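Local coordinates for protein putative enoyl-CoA hydratase (PDB 3GKB) that probably acts on acyl-CoA thioesters as an enoyl-CoA hydratase or a related enzyme of the crotonase family, its exact reaction being unknown, at residues B[20-25]-B[41-46]; B[35-40]-B[92-97]; B[108-113]-B[203-208]; B[124-129]-B[186-191]; B[154-159]-B[170-175]. All blocks are in the same frame, centred on the assembly; numbering follows the deposited sequence.

Contact 1 (B[20-25]-B[41-46])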
# COMPACT_ATOMS: atom_id res chain seq x y z
N ALA B 20 -21.33 -2.98 -20.71
CA ALA B 20 -21.84 -1.63 -21.01
C ALA B 20 -20.71 -0.63 -21.08
O ALA B 20 -19.81 -0.68 -20.26
CB ALA B 20 -22.87 -1.20 -20.01
N ARG B 21 -20.72 0.25 -22.07
CA ARG B 21 -19.73 1.31 -22.21
C ARG B 21 -20.45 2.62 -21.96
O ARG B 21 -21.47 2.92 -22.61
CB ARG B 21 -19.09 1.30 -23.60
CG ARG B 21 -18.04 0.23 -23.76
CD ARG B 21 -17.39 0.32 -25.11
NE ARG B 21 -18.30 -0.09 -26.18
CZ ARG B 21 -18.15 0.20 -27.47
NH1 ARG B 21 -17.13 0.94 -27.91
NH2 ARG B 21 -19.05 -0.24 -28.35
N ILE B 22 -19.97 3.38 -20.98
CA ILE B 22 -20.53 4.68 -20.67
C ILE B 22 -19.48 5.70 -21.11
O ILE B 22 -18.38 5.71 -20.60
CB ILE B 22 -20.88 4.81 -19.17
CG1 ILE B 22 -21.96 3.77 -18.78
CG2 ILE B 22 -21.34 6.20 -18.85
CD1 ILE B 22 -22.29 3.76 -17.28
N ILE B 23 -19.83 6.52 -22.09
CA ILE B 23 -18.91 7.49 -22.65
C ILE B 23 -19.37 8.86 -22.19
O ILE B 23 -20.49 9.30 -22.50
CB ILE B 23 -18.91 7.45 -24.21
CG1 ILE B 23 -18.57 6.04 -24.71
CG2 ILE B 23 -17.91 8.50 -24.74
CD1 ILE B 23 -18.82 5.81 -26.21
N LEU B 24 -18.49 9.54 -21.46
CA LEU B 24 -18.77 10.82 -20.86
C LEU B 24 -18.48 11.93 -21.89
O LEU B 24 -17.40 11.95 -22.49
CB LEU B 24 -17.93 10.99 -19.59
CG LEU B 24 -18.14 9.89 -18.53
CD1 LEU B 24 -16.92 9.74 -17.61
CD2 LEU B 24 -19.35 10.17 -17.71
N ASP B 25 -19.46 12.80 -22.14
CA ASP B 25 -19.41 13.78 -23.24
C ASP B 25 -20.23 15.01 -22.89
O ASP B 25 -21.46 15.07 -23.15
CB ASP B 25 -19.88 13.13 -24.55
CG ASP B 25 -19.57 13.97 -25.80
OD1 ASP B 25 -19.06 15.11 -25.68
OD2 ASP B 25 -19.81 13.46 -26.93
N ARG B 41 -26.71 8.75 -12.07
CA ARG B 41 -27.55 7.99 -11.16
C ARG B 41 -28.56 7.15 -11.92
O ARG B 41 -28.73 5.95 -11.64
CB ARG B 41 -28.27 8.92 -10.18
CG ARG B 41 -28.92 8.14 -9.04
CD ARG B 41 -29.33 9.03 -7.88
NE ARG B 41 -30.59 9.69 -8.21
CZ ARG B 41 -30.79 11.00 -8.37
NH1 ARG B 41 -29.80 11.88 -8.23
NH2 ARG B 41 -32.00 11.46 -8.68
N THR B 42 -29.24 7.77 -12.88
CA THR B 42 -30.23 7.06 -13.70
C THR B 42 -29.64 5.86 -14.43
O THR B 42 -30.18 4.74 -14.36
CB THR B 42 -30.92 8.00 -14.71
OG1 THR B 42 -31.53 9.08 -14.00
CG2 THR B 42 -31.99 7.26 -15.51
N VAL B 43 -28.51 6.08 -15.11
CA VAL B 43 -27.91 5.02 -15.90
C VAL B 43 -27.38 3.89 -15.02
O VAL B 43 -27.65 2.73 -15.30
CB VAL B 43 -26.81 5.53 -16.83
CG1 VAL B 43 -26.10 4.35 -17.50
CG2 VAL B 43 -27.41 6.40 -17.89
N LEU B 44 -26.68 4.23 -13.94
CA LEU B 44 -26.15 3.18 -13.08
C LEU B 44 -27.24 2.42 -12.32
O LEU B 44 -27.14 1.22 -12.14
CB LEU B 44 -25.07 3.72 -12.13
CG LEU B 44 -23.76 4.15 -12.81
CD1 LEU B 44 -22.83 4.80 -11.79
CD2 LEU B 44 -23.05 2.97 -13.50
N THR B 45 -28.27 3.12 -11.88
CA THR B 45 -29.37 2.47 -11.18
C THR B 45 -30.09 1.49 -12.13
O THR B 45 -30.35 0.35 -11.74
CB THR B 45 -30.35 3.53 -10.59
OG1 THR B 45 -29.63 4.30 -9.61
CG2 THR B 45 -31.53 2.88 -9.91
N THR B 46 -30.32 1.91 -13.37
CA THR B 46 -30.92 1.04 -14.39
C THR B 46 -30.03 -0.17 -14.68
O THR B 46 -30.51 -1.29 -14.78
CB THR B 46 -31.16 1.78 -15.69
OG1 THR B 46 -31.99 2.94 -15.46
CG2 THR B 46 -31.81 0.84 -16.71
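I22 carries the strand's half of this contact through one atom, the CD1 methyl at the end of its longer branch. That methyl lies 3.9 Å from V43 CG1 and equally far, 3.9 Å, from L44 CD2, so it sits against two consecutive residues of the helix. With CG1 opposite the carbonyl carbon (chi1 -62°) and the branch then fully extended (chi2 176°), the isoleucine reaches straight out from the strand. It meets V43 tip to tip, whereas L44 comes in aslant from the next position and brings just the end of its chain. Away from the strand, the outer threonines fold back on their own helix: T45 OG1 and T45 N grip R41 O from opposite faces of its plane, and T46 does the same to T42 O. The pair belongs to a beta-alpha-beta crossover: helix 34-48 links strand 19-24 to strand 55-60, and I22 also touches V13 of strand 11-16 and both I56 and F58 of strand 55-60.

Contact 2 (B[35-40]-B[92-97])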
# COMPACT_ATOMS: atom_id res chain seq x y z
N THR B 35 -26.72 18.09 -13.97
CA THR B 35 -27.32 17.24 -14.97
C THR B 35 -26.56 15.92 -15.11
O THR B 35 -27.17 14.86 -15.10
CB THR B 35 -27.50 17.95 -16.34
OG1 THR B 35 -28.35 19.10 -16.16
CG2 THR B 35 -28.14 17.01 -17.35
N MET B 36 -25.24 15.97 -15.19
CA MET B 36 -24.47 14.72 -15.27
C MET B 36 -24.66 13.84 -14.03
O MET B 36 -24.77 12.62 -14.14
CB MET B 36 -22.96 14.96 -15.49
CG MET B 36 -22.17 13.65 -15.76
SD MET B 36 -20.33 13.81 -15.84
CE MET B 36 -20.14 14.68 -17.43
N MET B 37 -24.67 14.46 -12.86
CA MET B 37 -24.86 13.74 -11.60
C MET B 37 -26.19 12.96 -11.62
O MET B 37 -26.27 11.81 -11.19
CB MET B 37 -24.81 14.72 -10.42
CG MET B 37 -23.42 15.31 -10.13
SD MET B 37 -23.27 16.68 -8.95
CE MET B 37 -23.56 15.79 -7.43
N ARG B 38 -27.24 13.60 -12.14
CA ARG B 38 -28.55 12.96 -12.22
C ARG B 38 -28.55 11.85 -13.27
O ARG B 38 -29.11 10.77 -13.03
CB ARG B 38 -29.62 14.04 -12.51
CG ARG B 38 -31.01 13.54 -12.65
CD ARG B 38 -31.98 14.74 -12.57
NE ARG B 38 -31.93 15.60 -13.76
CZ ARG B 38 -31.28 16.77 -13.88
NH1 ARG B 38 -30.56 17.30 -12.88
NH2 ARG B 38 -31.36 17.43 -15.03
N GLU B 39 -27.91 12.10 -14.41
CA GLU B 39 -27.90 11.13 -15.50
C GLU B 39 -27.06 9.90 -15.12
O GLU B 39 -27.43 8.78 -15.46
CB GLU B 39 -27.42 11.75 -16.83
CG GLU B 39 -28.40 12.75 -17.42
CD GLU B 39 -27.98 13.29 -18.77
OE1 GLU B 39 -26.80 13.16 -19.17
OE2 GLU B 39 -28.85 13.89 -19.44
N LEU B 40 -25.94 10.12 -14.44
CA LEU B 40 -25.13 9.01 -13.92
C LEU B 40 -25.96 8.13 -12.96
O LEU B 40 -25.91 6.89 -13.04
CB LEU B 40 -23.89 9.54 -13.17
CG LEU B 40 -22.73 9.95 -14.05
CD1 LEU B 40 -21.76 10.83 -13.25
CD2 LEU B 40 -22.01 8.69 -14.63
N VAL B 92 -24.06 10.22 3.63
CA VAL B 92 -23.28 10.46 2.42
C VAL B 92 -23.80 11.78 1.82
O VAL B 92 -25.01 11.94 1.61
CB VAL B 92 -23.45 9.29 1.41
CG1 VAL B 92 -22.90 9.63 0.02
CG2 VAL B 92 -22.90 7.98 1.98
N ASN B 93 -22.90 12.73 1.59
CA ASN B 93 -23.31 14.00 0.97
C ASN B 93 -23.53 13.87 -0.53
O ASN B 93 -23.21 12.82 -1.13
CB ASN B 93 -22.38 15.15 1.36
CG ASN B 93 -21.06 15.14 0.60
OD1 ASN B 93 -21.01 14.79 -0.57
ND2 ASN B 93 -20.01 15.60 1.25
N VAL B 94 -24.08 14.93 -1.11
CA VAL B 94 -24.51 14.93 -2.52
C VAL B 94 -23.37 14.62 -3.51
O VAL B 94 -23.57 13.98 -4.53
CB VAL B 94 -25.25 16.27 -2.88
CG1 VAL B 94 -24.27 17.44 -3.01
CG2 VAL B 94 -26.06 16.10 -4.15
N PHE B 95 -22.14 15.04 -3.17
CA PHE B 95 -20.98 14.77 -3.99
C PHE B 95 -20.41 13.38 -3.79
O PHE B 95 -20.04 12.70 -4.76
CB PHE B 95 -19.96 15.86 -3.74
CG PHE B 95 -20.48 17.22 -4.11
CD1 PHE B 95 -20.72 17.52 -5.45
CD2 PHE B 95 -20.83 18.13 -3.14
CE1 PHE B 95 -21.24 18.75 -5.81
CE2 PHE B 95 -21.37 19.37 -3.50
CZ PHE B 95 -21.57 19.68 -4.84
N GLN B 96 -20.30 12.97 -2.53
CA GLN B 96 -19.91 11.61 -2.18
C GLN B 96 -20.85 10.59 -2.81
O GLN B 96 -20.43 9.49 -3.12
CB GLN B 96 -19.87 11.43 -0.67
CG GLN B 96 -18.81 12.30 0.03
CD GLN B 96 -18.96 12.33 1.55
OE1 GLN B 96 -20.05 12.06 2.09
NE2 GLN B 96 -17.87 12.69 2.25
N ALA B 97 -22.11 10.97 -3.05
CA ALA B 97 -23.08 10.03 -3.62
C ALA B 97 -22.67 9.48 -4.98
O ALA B 97 -23.00 8.33 -5.28
CB ALA B 97 -24.46 10.67 -3.71
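N93 OD1, just ahead of the V94 and F95 that meet M37, is gripped by two backbone N-H groups at the mouth of helix 96-103. Q96 N gives the sound bond, 2.8 Å to N93 OD1 and nearly straight at 174°; F95 N makes a weak, bent one. Q96 OE1 answers by accepting from N93 N at 3.0 Å, and the two reciprocal bonds make a capping box. The other amide ends are held as well, N93 ND2 by N237 OD1 and G152 O, Q96 NE2 by E236 OE1 and L233 O, which ties the box to helix 230-243.

Into this fixed turn comes M37 from helix 34-48. Its chain runs out extended and bends at the sulfur (chi3 72°), which turns the CE methyl onto the turn. CE lies 3.9 Å from F95 CD1 and 4.1 Å from V94 CG2. The sulfur joins in as a Met-aromatic contact, SD being 5.3 Å from the centroid of the F95 ring and 62° off its normal, an oblique approach. L84 of helix 78-87 packs on both M37 and V94. From within the turn, V94 CG1 lies over one face of the F95 ring, set toward the rim. The nearest approach across the contact is that of M37 CE to the carbonyl oxygen V94 O, 3.4 Å.

Contact 3 (B[108-113]-B[203-208])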
# COMPACT_ATOMS: atom_id res chain seq x y z
N VAL B 108 -18.80 -5.29 -12.45
CA VAL B 108 -17.41 -4.85 -12.31
C VAL B 108 -17.30 -3.50 -13.02
O VAL B 108 -17.76 -3.37 -14.16
CB VAL B 108 -16.45 -5.84 -12.99
CG1 VAL B 108 -15.00 -5.28 -12.97
CG2 VAL B 108 -16.56 -7.21 -12.32
N THR B 109 -16.73 -2.50 -12.35
CA THR B 109 -16.61 -1.16 -12.94
C THR B 109 -15.11 -0.90 -13.29
O THR B 109 -14.18 -1.13 -12.48
CB THR B 109 -17.11 -0.09 -11.99
OG1 THR B 109 -16.46 -0.22 -10.70
CG2 THR B 109 -18.66 -0.19 -11.80
N ILE B 110 -14.89 -0.46 -14.53
CA ILE B 110 -13.55 -0.24 -15.05
C ILE B 110 -13.47 1.18 -15.61
O ILE B 110 -14.33 1.56 -16.39
CB ILE B 110 -13.21 -1.25 -16.20
CG1 ILE B 110 -13.26 -2.69 -15.69
CG2 ILE B 110 -11.81 -0.95 -16.80
CD1 ILE B 110 -13.19 -3.76 -16.83
N VAL B 111 -12.47 1.95 -15.22
CA VAL B 111 -12.25 3.29 -15.82
C VAL B 111 -11.06 3.21 -16.77
O VAL B 111 -10.01 2.66 -16.43
CB VAL B 111 -11.98 4.38 -14.74
CG1 VAL B 111 -11.41 5.67 -15.39
CG2 VAL B 111 -13.28 4.70 -13.92
N LYS B 112 -11.26 3.71 -17.98
CA LYS B 112 -10.21 3.91 -18.96
C LYS B 112 -9.86 5.39 -19.00
O LYS B 112 -10.64 6.20 -19.54
CB LYS B 112 -10.68 3.45 -20.34
CG LYS B 112 -9.64 3.68 -21.42
CD LYS B 112 -10.03 2.97 -22.72
CE LYS B 112 -11.20 3.61 -23.40
NZ LYS B 112 -11.50 3.00 -24.75
N LEU B 113 -8.69 5.74 -18.46
CA LEU B 113 -8.27 7.12 -18.28
C LEU B 113 -7.17 7.48 -19.26
O LEU B 113 -6.02 7.06 -19.11
CB LEU B 113 -7.79 7.36 -16.84
CG LEU B 113 -7.31 8.79 -16.52
CD1 LEU B 113 -8.53 9.76 -16.59
CD2 LEU B 113 -6.62 8.89 -15.18
N ASP B 203 -10.37 -3.18 -23.44
CA ASP B 203 -11.35 -4.03 -24.12
C ASP B 203 -11.15 -5.53 -23.80
O ASP B 203 -12.12 -6.25 -23.52
CB ASP B 203 -11.34 -3.75 -25.61
CG ASP B 203 -12.40 -4.55 -26.35
OD1 ASP B 203 -13.61 -4.33 -26.13
OD2 ASP B 203 -12.00 -5.44 -27.14
N ARG B 204 -9.91 -5.98 -23.85
CA ARG B 204 -9.57 -7.35 -23.49
C ARG B 204 -9.95 -7.70 -22.06
O ARG B 204 -10.55 -8.76 -21.82
CB ARG B 204 -8.08 -7.64 -23.69
CG ARG B 204 -7.68 -9.06 -23.31
CD ARG B 204 -6.21 -9.39 -23.57
NE ARG B 204 -5.31 -8.63 -22.70
CZ ARG B 204 -5.08 -8.89 -21.40
NH1 ARG B 204 -5.65 -9.91 -20.77
NH2 ARG B 204 -4.24 -8.12 -20.72
N VAL B 205 -9.58 -6.84 -21.10
CA VAL B 205 -9.90 -7.08 -19.68
C VAL B 205 -11.43 -7.16 -19.52
O VAL B 205 -11.94 -8.08 -18.91
CB VAL B 205 -9.32 -5.98 -18.78
CG1 VAL B 205 -9.98 -5.98 -17.39
CG2 VAL B 205 -7.76 -6.13 -18.68
N ALA B 206 -12.15 -6.20 -20.09
CA ALA B 206 -13.62 -6.15 -19.96
C ALA B 206 -14.30 -7.40 -20.54
O ALA B 206 -15.17 -7.98 -19.90
CB ALA B 206 -14.20 -4.85 -20.60
N ARG B 207 -13.89 -7.80 -21.72
CA ARG B 207 -14.46 -8.95 -22.39
C ARG B 207 -14.10 -10.23 -21.69
O ARG B 207 -14.96 -11.08 -21.54
CB ARG B 207 -14.09 -8.99 -23.87
CG ARG B 207 -14.77 -7.85 -24.68
CD ARG B 207 -16.32 -7.90 -24.73
NE ARG B 207 -16.77 -9.14 -25.36
CZ ARG B 207 -16.92 -9.34 -26.67
NH1 ARG B 207 -17.31 -10.53 -27.11
NH2 ARG B 207 -16.68 -8.36 -27.55
N ASN B 208 -12.87 -10.33 -21.19
CA ASN B 208 -12.45 -11.52 -20.42
C ASN B 208 -13.21 -11.69 -19.11
O ASN B 208 -13.59 -12.80 -18.75
CB ASN B 208 -10.93 -11.51 -20.16
CG ASN B 208 -10.11 -11.93 -21.38
OD1 ASN B 208 -10.66 -12.20 -22.44
ND2 ASN B 208 -8.79 -11.96 -21.22
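Segment 203-208 of helix 195-210 packs on strand 108-113 with its nearest backbone approach at I110 and A206, whose CA atoms are 7.7 Å apart. The helix lies here against one face of the six-stranded mixed sheet, on an interior strand. From the strand, I110 points at the helix and does all the touching with its CD1 methyl. CG1 stands opposite the carbonyl carbon (chi1 -61°) and the branch continues extended (chi2 170°), which carries CD1 out to the helix. There it lies 3.9 Å from V205 CG1, meeting the valine at a slant. The same methyl rests on the helix backbone itself, 4.0 Å from A206 CA, with A206 CB at 4.1 Å. Alanine's short side chain lets the isoleucine come down onto the main chain.

K112 reaches out on the same side of the strand, further along, and its NZ forms a salt bridge with D199 of the same helix. A206 also packs on V55 and V57 of strand 55-60, while V202 adds a further helix residue against I110. V205 also touches T174 of a second subunit, and R204 NH1 makes a salt bridge to D176 of that subunit.

Between the two segments the contact is all carbon and fully buried. It is therefore held by close packing and exclusion of water, with no directional bond to fix it.

Contact 4 (B[124-129]-B[186-191])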
# COMPACT_ATOMS: atom_id res chain seq x y z
N PHE B 124 -14.04 10.04 -8.99
CA PHE B 124 -14.77 9.11 -9.88
C PHE B 124 -13.82 8.01 -10.32
O PHE B 124 -14.11 6.80 -10.15
CB PHE B 124 -15.31 9.94 -11.06
CG PHE B 124 -16.23 9.22 -11.98
CD1 PHE B 124 -17.53 9.68 -12.16
CD2 PHE B 124 -15.81 8.14 -12.75
CE1 PHE B 124 -18.40 9.07 -13.00
CE2 PHE B 124 -16.72 7.51 -13.63
CZ PHE B 124 -17.99 7.98 -13.74
N VAL B 125 -12.63 8.41 -10.78
CA VAL B 125 -11.61 7.44 -11.21
C VAL B 125 -11.26 6.47 -10.08
O VAL B 125 -11.21 5.26 -10.32
CB VAL B 125 -10.33 8.13 -11.75
CG1 VAL B 125 -9.19 7.09 -12.02
CG2 VAL B 125 -10.66 8.95 -13.03
N ALA B 126 -11.04 6.99 -8.86
CA ALA B 126 -10.55 6.15 -7.74
C ALA B 126 -11.63 5.23 -7.18
O ALA B 126 -11.33 4.23 -6.56
CB ALA B 126 -10.00 7.04 -6.63
N ALA B 127 -12.89 5.56 -7.45
CA ALA B 127 -14.05 4.84 -6.87
C ALA B 127 -14.36 3.53 -7.62
O ALA B 127 -14.94 2.59 -7.05
CB ALA B 127 -15.28 5.72 -6.89
N ALA B 128 -13.97 3.47 -8.89
CA ALA B 128 -14.24 2.28 -9.71
C ALA B 128 -13.45 1.07 -9.20
O ALA B 128 -12.41 1.22 -8.55
CB ALA B 128 -13.91 2.56 -11.16
N ASP B 129 -13.92 -0.13 -9.52
CA ASP B 129 -13.21 -1.33 -9.11
C ASP B 129 -11.77 -1.34 -9.63
O ASP B 129 -10.83 -1.75 -8.93
CB ASP B 129 -13.91 -2.61 -9.56
CG ASP B 129 -15.26 -2.81 -8.90
OD1 ASP B 129 -15.51 -2.31 -7.78
OD2 ASP B 129 -16.10 -3.49 -9.56
N TYR B 186 1.80 4.71 -6.64
CA TYR B 186 1.12 5.02 -5.37
C TYR B 186 -0.06 4.07 -5.08
O TYR B 186 -0.41 3.86 -3.93
CB TYR B 186 0.61 6.47 -5.37
CG TYR B 186 1.64 7.54 -5.01
CD1 TYR B 186 3.02 7.35 -5.19
CD2 TYR B 186 1.22 8.75 -4.49
CE1 TYR B 186 3.91 8.33 -4.84
CE2 TYR B 186 2.11 9.73 -4.15
CZ TYR B 186 3.46 9.52 -4.32
OH TYR B 186 4.36 10.50 -3.95
N GLY B 187 -0.67 3.51 -6.12
CA GLY B 187 -1.80 2.63 -5.98
C GLY B 187 -3.13 3.35 -6.13
O GLY B 187 -4.18 2.75 -5.87
N TRP B 188 -3.09 4.61 -6.57
CA TRP B 188 -4.30 5.44 -6.83
C TRP B 188 -5.10 4.86 -8.00
O TRP B 188 -6.33 4.89 -8.01
CB TRP B 188 -3.86 6.86 -7.15
CG TRP B 188 -4.88 7.95 -7.03
CD1 TRP B 188 -6.21 7.83 -6.74
CD2 TRP B 188 -4.63 9.34 -7.21
NE1 TRP B 188 -6.80 9.08 -6.72
CE2 TRP B 188 -5.85 10.02 -6.99
CE3 TRP B 188 -3.49 10.09 -7.51
CZ2 TRP B 188 -5.95 11.41 -7.06
CZ3 TRP B 188 -3.61 11.47 -7.59
CH2 TRP B 188 -4.83 12.11 -7.39
N ILE B 189 -4.38 4.31 -8.96
CA ILE B 189 -4.98 3.53 -10.05
C ILE B 189 -4.30 2.18 -10.14
O ILE B 189 -3.25 1.95 -9.52
CB ILE B 189 -4.88 4.25 -11.42
CG1 ILE B 189 -3.40 4.41 -11.82
CG2 ILE B 189 -5.60 5.57 -11.37
CD1 ILE B 189 -3.18 5.10 -13.17
N ASN B 190 -4.84 1.27 -10.95
CA ASN B 190 -4.30 -0.08 -11.01
C ASN B 190 -3.01 -0.15 -11.81
O ASN B 190 -2.03 -0.80 -11.39
CB ASN B 190 -5.31 -1.07 -11.60
CG ASN B 190 -6.50 -1.29 -10.70
OD1 ASN B 190 -7.22 -0.35 -10.36
ND2 ASN B 190 -6.73 -2.54 -10.30
N ARG B 191 -2.98 0.51 -12.97
CA ARG B 191 -1.86 0.36 -13.90
C ARG B 191 -1.80 1.51 -14.87
O ARG B 191 -2.83 2.02 -15.26
CB ARG B 191 -1.97 -0.95 -14.68
CG ARG B 191 -0.63 -1.51 -15.19
CD ARG B 191 -0.04 -2.43 -14.14
NE ARG B 191 -0.87 -3.62 -13.97
CZ ARG B 191 -0.88 -4.68 -14.76
NH1 ARG B 191 -0.05 -4.79 -15.80
NH2 ARG B 191 -1.71 -5.67 -14.49
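A126 and W188 form the close end of this contact. The alanine methyl comes in at the edge of the indole, near the ring plane, with A126 CB 3.8 Å from W188 NE1 and 3.9 Å from W188 CD1. The tryptophan's CG stands opposite its own backbone N (chi1 -161°), which swings the pyrrole edge over to helix 120-127. Beside it V125 CG1 meets I189 CG2 at 4.0 Å, the two side chains meeting at a slant. The other end is slack: D129 O and N190 OD1, both acceptors, stay 4.1 Å apart and take their bonds from other groups, N190 OD1 from A131 N and R162 NH2, D129 O from N166 of a second subunit. G187, at the more open margin, ends helix 180-186 in a Schellman motif with positive phi. Around the tight end, V125 packs on V111 of strand 108-113 and A131 of strand 130-134, and W188 on L159 and V163 of helix 155-163.

Contact 5 (B[154-159]-B[170-175])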
# COMPACT_ATOMS: atom_id res chain seq x y z
N GLY B 154 -15.45 12.12 -1.38
CA GLY B 154 -14.91 10.81 -1.01
C GLY B 154 -13.41 10.70 -1.22
O GLY B 154 -12.79 9.77 -0.70
N GLY B 155 -12.83 11.65 -1.95
CA GLY B 155 -11.43 11.59 -2.38
C GLY B 155 -10.41 11.40 -1.27
O GLY B 155 -9.43 10.64 -1.45
N THR B 156 -10.63 12.07 -0.13
CA THR B 156 -9.68 11.92 0.98
C THR B 156 -9.67 10.46 1.47
O THR B 156 -8.61 9.90 1.76
CB THR B 156 -9.98 12.87 2.16
OG1 THR B 156 -11.23 12.54 2.76
CG2 THR B 156 -9.93 14.35 1.74
N GLN B 157 -10.85 9.84 1.48
CA GLN B 157 -10.97 8.47 1.94
C GLN B 157 -10.55 7.42 0.92
O GLN B 157 -9.93 6.40 1.29
CB GLN B 157 -12.38 8.20 2.46
CG GLN B 157 -12.84 9.23 3.52
CD GLN B 157 -11.84 9.34 4.68
OE1 GLN B 157 -11.62 8.38 5.39
NE2 GLN B 157 -11.20 10.50 4.83
N TYR B 158 -10.87 7.67 -0.36
CA TYR B 158 -10.42 6.77 -1.40
C TYR B 158 -8.88 6.78 -1.46
O TYR B 158 -8.26 5.73 -1.59
CB TYR B 158 -11.02 7.13 -2.75
CG TYR B 158 -12.55 7.20 -2.79
CD1 TYR B 158 -13.35 6.57 -1.81
CD2 TYR B 158 -13.19 7.90 -3.80
CE1 TYR B 158 -14.73 6.63 -1.88
CE2 TYR B 158 -14.54 7.98 -3.86
CZ TYR B 158 -15.33 7.33 -2.93
OH TYR B 158 -16.71 7.44 -3.02
N LEU B 159 -8.29 7.96 -1.34
CA LEU B 159 -6.82 8.07 -1.26
C LEU B 159 -6.30 7.42 -0.01
O LEU B 159 -5.34 6.64 -0.08
CB LEU B 159 -6.39 9.54 -1.28
CG LEU B 159 -6.43 10.18 -2.68
CD1 LEU B 159 -6.47 11.71 -2.58
CD2 LEU B 159 -5.21 9.73 -3.53
N GLU B 170 -0.12 14.25 0.88
CA GLU B 170 0.67 14.79 -0.20
C GLU B 170 -0.23 15.12 -1.41
O GLU B 170 -0.16 16.22 -1.95
CB GLU B 170 1.78 13.83 -0.63
CG GLU B 170 2.62 14.35 -1.81
CD GLU B 170 3.51 13.27 -2.46
OE1 GLU B 170 3.50 12.10 -2.01
OE2 GLU B 170 4.16 13.60 -3.45
N VAL B 171 -1.06 14.18 -1.83
CA VAL B 171 -1.90 14.42 -3.03
C VAL B 171 -2.81 15.61 -2.79
O VAL B 171 -2.91 16.50 -3.63
CB VAL B 171 -2.69 13.16 -3.46
CG1 VAL B 171 -3.79 13.50 -4.48
CG2 VAL B 171 -1.73 12.11 -4.04
N VAL B 172 -3.49 15.62 -1.65
CA VAL B 172 -4.47 16.65 -1.34
C VAL B 172 -3.85 18.06 -1.17
O VAL B 172 -4.37 19.04 -1.70
CB VAL B 172 -5.30 16.23 -0.12
CG1 VAL B 172 -6.13 17.38 0.43
CG2 VAL B 172 -6.20 14.99 -0.53
N LEU B 173 -2.73 18.14 -0.46
CA LEU B 173 -2.17 19.44 -0.09
C LEU B 173 -1.22 19.98 -1.15
O LEU B 173 -1.18 21.18 -1.37
CB LEU B 173 -1.54 19.38 1.30
CG LEU B 173 -2.54 19.24 2.45
CD1 LEU B 173 -1.82 19.08 3.79
CD2 LEU B 173 -3.54 20.44 2.56
N THR B 174 -0.47 19.13 -1.86
CA THR B 174 0.35 19.64 -2.97
C THR B 174 -0.56 20.04 -4.13
O THR B 174 -0.23 20.93 -4.91
CB THR B 174 1.45 18.68 -3.49
OG1 THR B 174 0.88 17.53 -4.14
CG2 THR B 174 2.36 18.24 -2.37
N ALA B 175 -1.69 19.36 -4.24
CA ALA B 175 -2.68 19.61 -5.28
C ALA B 175 -2.09 19.56 -6.70
O ALA B 175 -2.62 20.15 -7.61
CB ALA B 175 -3.40 20.96 -5.05
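The ring of Y158, one residue before the L159 that meets V171 and V172, has G154 O over one face, 3.3 Å above the plane and set toward the rim. The Y158 side chain also touches A126 and A127 of helix 120-127, and its OH bonds to E100. A second flat group, the Q157 amide, holds T156 OG1 almost in its own plane, with Q157 NE2 2.9 Å from T156 OG1. That hydroxyl is also bound to E236, and Q157 NE2 reaches S223 O of a neighbouring subunit.

Helices 155-163 and 165-174 follow each other closely and fold back as a helical hairpin; the short segments run roughly antiparallel, at 143°, their axes 10.7 Å apart at closest approach. L159 reaches across from one helix to the other. Its CD1 lies 3.7 Å from V171 CG1 and 3.9 Å from V172 CG2, one methyl against two successive valines, while L159 CD2 is 4.1 Å from V171 CG1. V171 turns CG1 to the leucine because that branch stands opposite the backbone N (chi1 167°). V172 offers CG2 instead, and the same methyl has T156 CG2 as a looser neighbour at 4.4 Å. W188 packs against both L159 and V171.

In the fold
From the N terminus, contact 1 closes first, folding helix 34-48 back on strand 19-24. Contact 2 opens from that same helix before contact 1 has closed, so the two cross, and it carries the chain on to the head of helix 96-103; L24 and M36 touch between them. Contact 3 then spans the longest loop, from central strand 108-113 to helix 195-210. Within that loop lies contact 4, tying helix 120-127 to the turn before strand 191-193, outermost within this chain, and within the loop of contact 4 lies contact 5, the hairpin of helices 155-163 and 165-174. T109 OG1 and D129 N join contacts 3 and 4; Y186 OH and E170 OE1 join contacts 4 and 5.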